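Long-range contacts in periplasmic binding protein/LacI transcriptional regulator (Alkaliphilus metalliredigens, PDB 3CTP), which binds beta-D-xylulofuranose in a periplasmic-binding-protein-like domain and probably acts as a LacI-family repressor that binds DNA to regulate transcription: residues 159-164 with 198-203; 175-180 with 189-194. All coordinates share one frame; numbering follows the deposited sequence.

Followed from the N terminus, the chain runs through helix 156-169, strand 175-179 and helix 185-200 before it enters strand 206-209. Interaction 1 closes the longer loop, bringing helix 156-169 against the C-terminal end of helix 185-200 and the turn after it. Nested inside that loop, interaction 2 lays an earlier part of helix 185-200 back over strand 175-179, within one beta-alpha-beta unit. Their centres are about 9 Å apart and they touch: Phe-164 packs edge-to-face with Phe-194, and Leu-203 meets Ile-175. Helix 185-200 thus has helix 156-169 and the parallel sheet as neighbours, and its residue Arg-190 reaches the sugar.

Interaction 1. Residues 159-164 with 198-203; sequences GGRMAF and ARAKDL
Phe-164 and Ala-198 form the centre of a helix-helix contact in the periplasmic-binding-protein fold, where helix 156-169 meets the C-terminal end of helix 185-200. The phenyl ring lies flat against the backbone of the second helix: Ala-198 N sits 3.6 Å above the ring plane, over its centre, and Ala-198 CA approaches CZ of Phe-164 to 3.5 Å. With CG anti to the backbone N (chi1 176°), the ring reaches out from its own helix to make this overlap. Around its rim, in the neighbourhood of the ring plane, come Lys-201 CG and a methyl of Leu-203, so one aromatic side chain touches both the last turn of the helix and the residues that follow.

A Schellman motif ends that helix, with Asp-202 as its C-prime residue at positive phi; Leu-203 N is hydrogen-bonded to Ala-198 O and Asp-202 N to Arg-199 O, and the chain turns so that Leu-203 comes back to the phenyl edge. Ile-175 and Ile-205 add further apolar contacts to Phe-164. Arg-161 NH2 lies 4.4 Å from Lys-201 NZ, a like-charge approach that a salt bridge from Arg-161 NE to Asp-165 probably eases; Arg-161 NH2 is also 4.0 Å from Ala-200 CB.

Interaction 2. Residues 175-180 with 189-194; sequences ILHIKG and LRYKGF. With XLF (beta-D-xylulofuranose), chain C.
Ile-175 and Phe-194 make the tightest part of this buried contact, in which helix residues 189-194 run nearly antiparallel to strand 175-179 (165° between their directions), the axes of these two segments 9.4 Å apart at closest. The CG2 methyl of Ile-175 comes at the edge of the phenyl ring, in its plane, 3.4 Å from Phe-194 CZ. Two residues on, His-177 lays its CB 3.8 Å from Phe-194 CE2. The imidazole and phenyl planes are inclined at 37°, an oblique pairing; each ring stacks instead on Phe-236 of strand 234-237, whose carbonyl oxygen is hydrogen-bonded to His-177 ND1. The other end of the imidazole points at the helix, His-177 NE2 lying 3.8 Å from Tyr-191 CA.

Packing is looser around Tyr-191, which is partly exposed. Here Lys-179 sets CE over one ring face, toward the rim: Lys-179 CE lies 4.0 Å from the Tyr-191 ring centroid in a CH-pi contact, while the ammonium group is too distant for more than a weak cation-pi attraction. Through bends at chi3 and chi4, Lys-179 NZ reaches Gly-180 O at 3.0 Å, and salt bridges to Glu-188 and Glu-209 hold the same nitrogen.

Arg-190 leaves the strand behind. Its chain, extended from CG to NE, carries the guanidinium to the sugar, where Arg-190 NH1 donates to XLF O2 at 2.8 Å (162°) and Arg-190 NH2 to XLF O3 at 2.9 Å. Asn-156, bonded to NE, helps fix the group's rotation, and Phe-266 offers a cation-pi partner. Strand 175-179, helix 185-200 and strand 206-209 form a beta-alpha-beta unit of the periplasmic-binding-protein-like domain, and here its helix also supplies Arg-190 to the sugar pocket.

Interaction 1. Residues 159-164 with 198-203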
loop_
_atom_site.group_PDB
_atom_site.type_symbol
_atom_site.label_atom_id
_atom_site.label_comp_id
_atom_site.label_asym_id
_atom_site.label_seq_id
_atom_site.Cartn_x
_atom_site.Cartn_y
_atom_site.Cartn_z
ATOM N N GLY A 159 -5.635 -14.648 18.660
ATOM C CA GLY A 159 -6.063 -13.287 18.299
ATOM C C GLY A 159 -7.546 -13.229 18.034
ATOM O O GLY A 159 -8.194 -12.262 18.436
ATOM N N GLY A 160 -8.110 -14.261 17.395
ATOM C CA GLY A 160 -9.573 -14.257 17.198
ATOM C C GLY A 160 -10.309 -14.383 18.523
ATOM O O GLY A 160 -11.344 -13.722 18.730
ATOM N N ARG A 161 -9.810 -15.231 19.425
ATOM C CA ARG A 161 -10.427 -15.294 20.769
ATOM C C ARG A 161 -10.353 -13.941 21.470
ATOM O O ARG A 161 -11.329 -13.508 22.110
ATOM C CB ARG A 161 -9.757 -16.366 21.616
ATOM C CG ARG A 161 -10.386 -16.424 23.012
ATOM C CD ARG A 161 -11.919 -16.623 22.942
ATOM N NE ARG A 161 -12.525 -16.784 24.277
ATOM C CZ ARG A 161 -12.653 -17.958 24.895
ATOM N NH1 ARG A 161 -12.197 -19.078 24.314
ATOM N NH2 ARG A 161 -13.232 -18.022 26.098
ATOM N N MET A 162 -9.195 -13.278 21.373
ATOM C CA MET A 162 -9.025 -11.976 22.069
ATOM C C MET A 162 -10.033 -10.983 21.520
ATOM O O MET A 162 -10.573 -10.128 22.244
ATOM C CB MET A 162 -7.621 -11.354 21.859
ATOM C CG MET A 162 -6.462 -11.989 22.577
ATOM S SD MET A 162 -4.889 -11.163 22.096
ATOM C CE MET A 162 -3.842 -12.553 22.460
ATOM N N ALA A 163 -10.229 -11.015 20.210
ATOM C CA ALA A 163 -11.184 -10.083 19.612
ATOM C C ALA A 163 -12.579 -10.333 20.128
ATOM O O ALA A 163 -13.301 -9.387 20.444
ATOM C CB ALA A 163 -11.148 -10.188 18.078
ATOM N N PHE A 164 -12.964 -11.608 20.255
ATOM C CA PHE A 164 -14.302 -11.856 20.797
ATOM C C PHE A 164 -14.391 -11.364 22.237
ATOM O O PHE A 164 -15.368 -10.714 22.634
ATOM C CB PHE A 164 -14.641 -13.355 20.814
ATOM C CG PHE A 164 -15.960 -13.606 21.452
ATOM C CD1 PHE A 164 -17.110 -13.460 20.717
ATOM C CD2 PHE A 164 -16.057 -13.862 22.822
ATOM C CE1 PHE A 164 -18.366 -13.628 21.308
ATOM C CE2 PHE A 164 -17.324 -14.032 23.420
ATOM C CZ PHE A 164 -18.453 -13.912 22.667
ATOM N N ALA A 198 -17.388 -17.304 21.392
ATOM C CA ALA A 198 -18.835 -17.153 21.431
ATOM C C ALA A 198 -19.498 -18.397 22.019
ATOM O O ALA A 198 -20.441 -18.281 22.810
ATOM C CB ALA A 198 -19.387 -16.876 20.021
ATOM N N ARG A 199 -18.998 -19.576 21.657
ATOM C CA ARG A 199 -19.609 -20.813 22.158
ATOM C C ARG A 199 -19.462 -20.904 23.668
ATOM O O ARG A 199 -20.368 -21.413 24.370
ATOM C CB ARG A 199 -18.960 -22.026 21.496
ATOM C CG ARG A 199 -19.238 -22.132 20.004
ATOM C CD ARG A 199 -20.488 -22.938 19.738
ATOM N NE ARG A 199 -20.901 -22.896 18.331
ATOM C CZ ARG A 199 -20.425 -23.695 17.385
ATOM N NH1 ARG A 199 -19.500 -24.609 17.684
ATOM N NH2 ARG A 199 -20.889 -23.597 16.139
ATOM N N ALA A 200 -18.338 -20.416 24.184
ATOM C CA ALA A 200 -18.102 -20.448 25.642
ATOM C C ALA A 200 -19.103 -19.571 26.376
ATOM O O ALA A 200 -19.427 -19.834 27.535
ATOM C CB ALA A 200 -16.686 -20.024 25.966
ATOM N N LYS A 201 -19.618 -18.548 25.702
ATOM C CA LYS A 201 -20.617 -17.654 26.318
ATOM C C LYS A 201 -22.047 -17.980 25.854
ATOM O O LYS A 201 -22.983 -17.218 26.095
ATOM C CB LYS A 201 -20.291 -16.190 25.997
ATOM C CG LYS A 201 -18.955 -15.736 26.546
ATOM C CD LYS A 201 -18.883 -15.859 28.075
ATOM C CE LYS A 201 -17.632 -15.203 28.661
ATOM N NZ LYS A 201 -16.336 -15.892 28.309
ATOM N N ASP A 202 -22.212 -19.092 25.150
ATOM C CA ASP A 202 -23.531 -19.471 24.644
ATOM C C ASP A 202 -24.163 -18.377 23.800
ATOM O O ASP A 202 -25.374 -18.131 23.868
ATOM C CB ASP A 202 -24.444 -19.868 25.802
ATOM C CG ASP A 202 -23.999 -21.160 26.444
ATOM O OD1 ASP A 202 -24.150 -22.223 25.806
ATOM O OD2 ASP A 202 -23.465 -21.112 27.567
ATOM N N LEU A 203 -23.337 -17.726 22.988
ATOM C CA LEU A 203 -23.819 -16.630 22.162
ATOM C C LEU A 203 -23.813 -17.057 20.712
ATOM O O LEU A 203 -22.823 -17.595 20.250
ATOM C CB LEU A 203 -22.922 -15.402 22.329
ATOM C CG LEU A 203 -23.498 -14.038 21.988
ATOM C CD1 LEU A 203 -24.535 -13.660 23.057
ATOM C CD2 LEU A 203 -22.377 -13.006 21.905
#

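Interaction 2. Residues 175-180 with 189-194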
loop_
_atom_site.group_PDB
_atom_site.type_symbol
_atom_site.label_atom_id
_atom_site.label_comp_id
_atom_site.label_asym_id
_atom_site.label_seq_id
_atom_site.Cartn_x
_atom_site.Cartn_y
_atom_site.Cartn_z
ATOM N N ILE A 175 -23.487 -9.865 17.593
ATOM C CA ILE A 175 -22.130 -9.763 17.031
ATOM C C ILE A 175 -22.037 -10.351 15.634
ATOM O O ILE A 175 -22.608 -11.415 15.374
ATOM C CB ILE A 175 -21.156 -10.464 17.982
ATOM C CG1 ILE A 175 -21.056 -9.643 19.272
ATOM C CG2 ILE A 175 -19.770 -10.678 17.338
ATOM C CD1 ILE A 175 -20.308 -10.368 20.399
ATOM N N LEU A 176 -21.307 -9.641 14.759
ATOM C CA LEU A 176 -21.048 -10.090 13.396
ATOM C C LEU A 176 -19.556 -10.286 13.242
ATOM O O LEU A 176 -18.763 -9.448 13.715
ATOM C CB LEU A 176 -21.457 -8.973 12.429
ATOM C CG LEU A 176 -21.094 -9.139 10.949
ATOM C CD1 LEU A 176 -21.791 -10.346 10.343
ATOM C CD2 LEU A 176 -21.487 -7.893 10.169
ATOM N N HIS A 177 -19.161 -11.354 12.557
ATOM C CA HIS A 177 -17.749 -11.483 12.133
ATOM C C HIS A 177 -17.730 -11.498 10.609
ATOM O O HIS A 177 -18.376 -12.346 9.985
ATOM C CB HIS A 177 -17.107 -12.758 12.698
ATOM C CG HIS A 177 -15.737 -13.039 12.155
ATOM N ND1 HIS A 177 -14.827 -12.037 11.901
ATOM C CD2 HIS A 177 -15.119 -14.200 11.832
ATOM C CE1 HIS A 177 -13.699 -12.571 11.433
ATOM N NE2 HIS A 177 -13.849 -13.880 11.396
ATOM N N ILE A 178 -17.045 -10.508 10.029
ATOM C CA ILE A 178 -16.783 -10.503 8.600
ATOM C C ILE A 178 -15.488 -11.282 8.447
ATOM O O ILE A 178 -14.407 -10.793 8.839
ATOM C CB ILE A 178 -16.664 -9.086 8.068
ATOM C CG1 ILE A 178 -18.049 -8.428 8.240
ATOM C CG2 ILE A 178 -16.255 -9.109 6.568
ATOM C CD1 ILE A 178 -18.145 -6.959 7.844
ATOM N N LYS A 179 -15.629 -12.521 7.970
ATOM C CA LYS A 179 -14.494 -13.446 7.886
ATOM C C LYS A 179 -13.842 -13.424 6.529
ATOM O O LYS A 179 -14.429 -12.976 5.535
ATOM C CB LYS A 179 -14.910 -14.874 8.283
ATOM C CG LYS A 179 -15.794 -15.551 7.309
ATOM C CD LYS A 179 -16.099 -17.053 7.745
ATOM C CE LYS A 179 -14.887 -17.931 7.709
ATOM N NZ LYS A 179 -14.329 -18.190 6.341
ATOM N N GLY A 180 -12.601 -13.870 6.499
ATOM C CA GLY A 180 -11.831 -13.852 5.261
ATOM C C GLY A 180 -12.089 -15.097 4.449
ATOM O O GLY A 180 -12.814 -16.010 4.891
ATOM N N LEU A 189 -8.275 -19.494 11.180
ATOM C CA LEU A 189 -7.982 -19.619 12.615
ATOM C C LEU A 189 -8.597 -18.457 13.396
ATOM O O LEU A 189 -9.094 -18.651 14.519
ATOM C CB LEU A 189 -6.468 -19.700 12.825
ATOM C CG LEU A 189 -5.858 -21.050 12.462
ATOM C CD1 LEU A 189 -4.335 -20.936 12.479
ATOM C CD2 LEU A 189 -6.358 -22.115 13.436
ATOM N N ARG A 190 -8.566 -17.236 12.838
ATOM C CA ARG A 190 -9.227 -16.132 13.542
ATOM C C ARG A 190 -10.716 -16.401 13.728
ATOM O O ARG A 190 -11.288 -16.143 14.784
ATOM C CB ARG A 190 -9.048 -14.786 12.798
ATOM C CG ARG A 190 -7.592 -14.364 12.757
ATOM C CD ARG A 190 -7.353 -13.200 11.790
ATOM N NE ARG A 190 -5.913 -13.090 11.550
ATOM C CZ ARG A 190 -5.355 -12.347 10.599
ATOM N NH1 ARG A 190 -6.108 -11.605 9.785
ATOM N NH2 ARG A 190 -4.033 -12.370 10.463
ATOM N N TYR A 191 -11.346 -16.926 12.681
ATOM C CA TYR A 191 -12.757 -17.283 12.748
ATOM C C TYR A 191 -13.001 -18.325 13.833
ATOM O O TYR A 191 -13.918 -18.187 14.644
ATOM C CB TYR A 191 -13.171 -17.804 11.359
ATOM C CG TYR A 191 -14.320 -18.759 11.335
ATOM C CD1 TYR A 191 -15.618 -18.309 11.407
ATOM C CD2 TYR A 191 -14.102 -20.108 11.178
ATOM C CE1 TYR A 191 -16.693 -19.203 11.372
ATOM C CE2 TYR A 191 -15.153 -21.006 11.130
ATOM C CZ TYR A 191 -16.433 -20.539 11.241
ATOM O OH TYR A 191 -17.485 -21.435 11.174
ATOM N N LYS A 192 -12.152 -19.344 13.859
ATOM C CA LYS A 192 -12.345 -20.429 14.821
ATOM C C LYS A 192 -12.148 -19.918 16.257
ATOM O O LYS A 192 -12.896 -20.300 17.174
ATOM C CB LYS A 192 -11.350 -21.543 14.516
ATOM C CG LYS A 192 -11.658 -22.822 15.300
ATOM C CD LYS A 192 -13.120 -23.199 15.133
ATOM C CE LYS A 192 -13.520 -24.332 16.072
ATOM N NZ LYS A 192 -14.985 -24.574 16.058
ATOM N N GLY A 193 -11.162 -19.052 16.471
ATOM C CA GLY A 193 -10.939 -18.560 17.847
ATOM C C GLY A 193 -12.107 -17.697 18.277
ATOM O O GLY A 193 -12.546 -17.737 19.436
ATOM N N PHE A 194 -12.613 -16.891 17.344
ATOM C CA PHE A 194 -13.737 -15.999 17.660
ATOM C C PHE A 194 -14.978 -16.826 17.991
ATOM O O PHE A 194 -15.669 -16.570 18.990
ATOM C CB PHE A 194 -13.985 -15.110 16.434
ATOM C CG PHE A 194 -14.872 -13.925 16.706
ATOM C CD1 PHE A 194 -14.355 -12.767 17.256
ATOM C CD2 PHE A 194 -16.202 -13.966 16.341
ATOM C CE1 PHE A 194 -15.173 -11.638 17.469
ATOM C CE2 PHE A 194 -17.026 -12.871 16.540
ATOM C CZ PHE A 194 -16.517 -11.702 17.117
HETATM O O4 XLF C . -4.027 -13.650 5.745
HETATM C C4 XLF C . -4.297 -12.661 6.742
HETATM C C5 XLF C . -5.470 -11.826 6.251
HETATM O O5 XLF C . -4.925 -10.553 5.890
HETATM C C3 XLF C . -3.146 -11.674 6.850
HETATM O O3 XLF C . -2.403 -11.855 8.062
HETATM C C2 XLF C . -3.877 -10.359 6.835
HETATM O O2 XLF C . -4.453 -10.076 8.127
HETATM C C1 XLF C . -3.006 -9.209 6.371
HETATM O O1 XLF C . -3.807 -8.022 6.268
#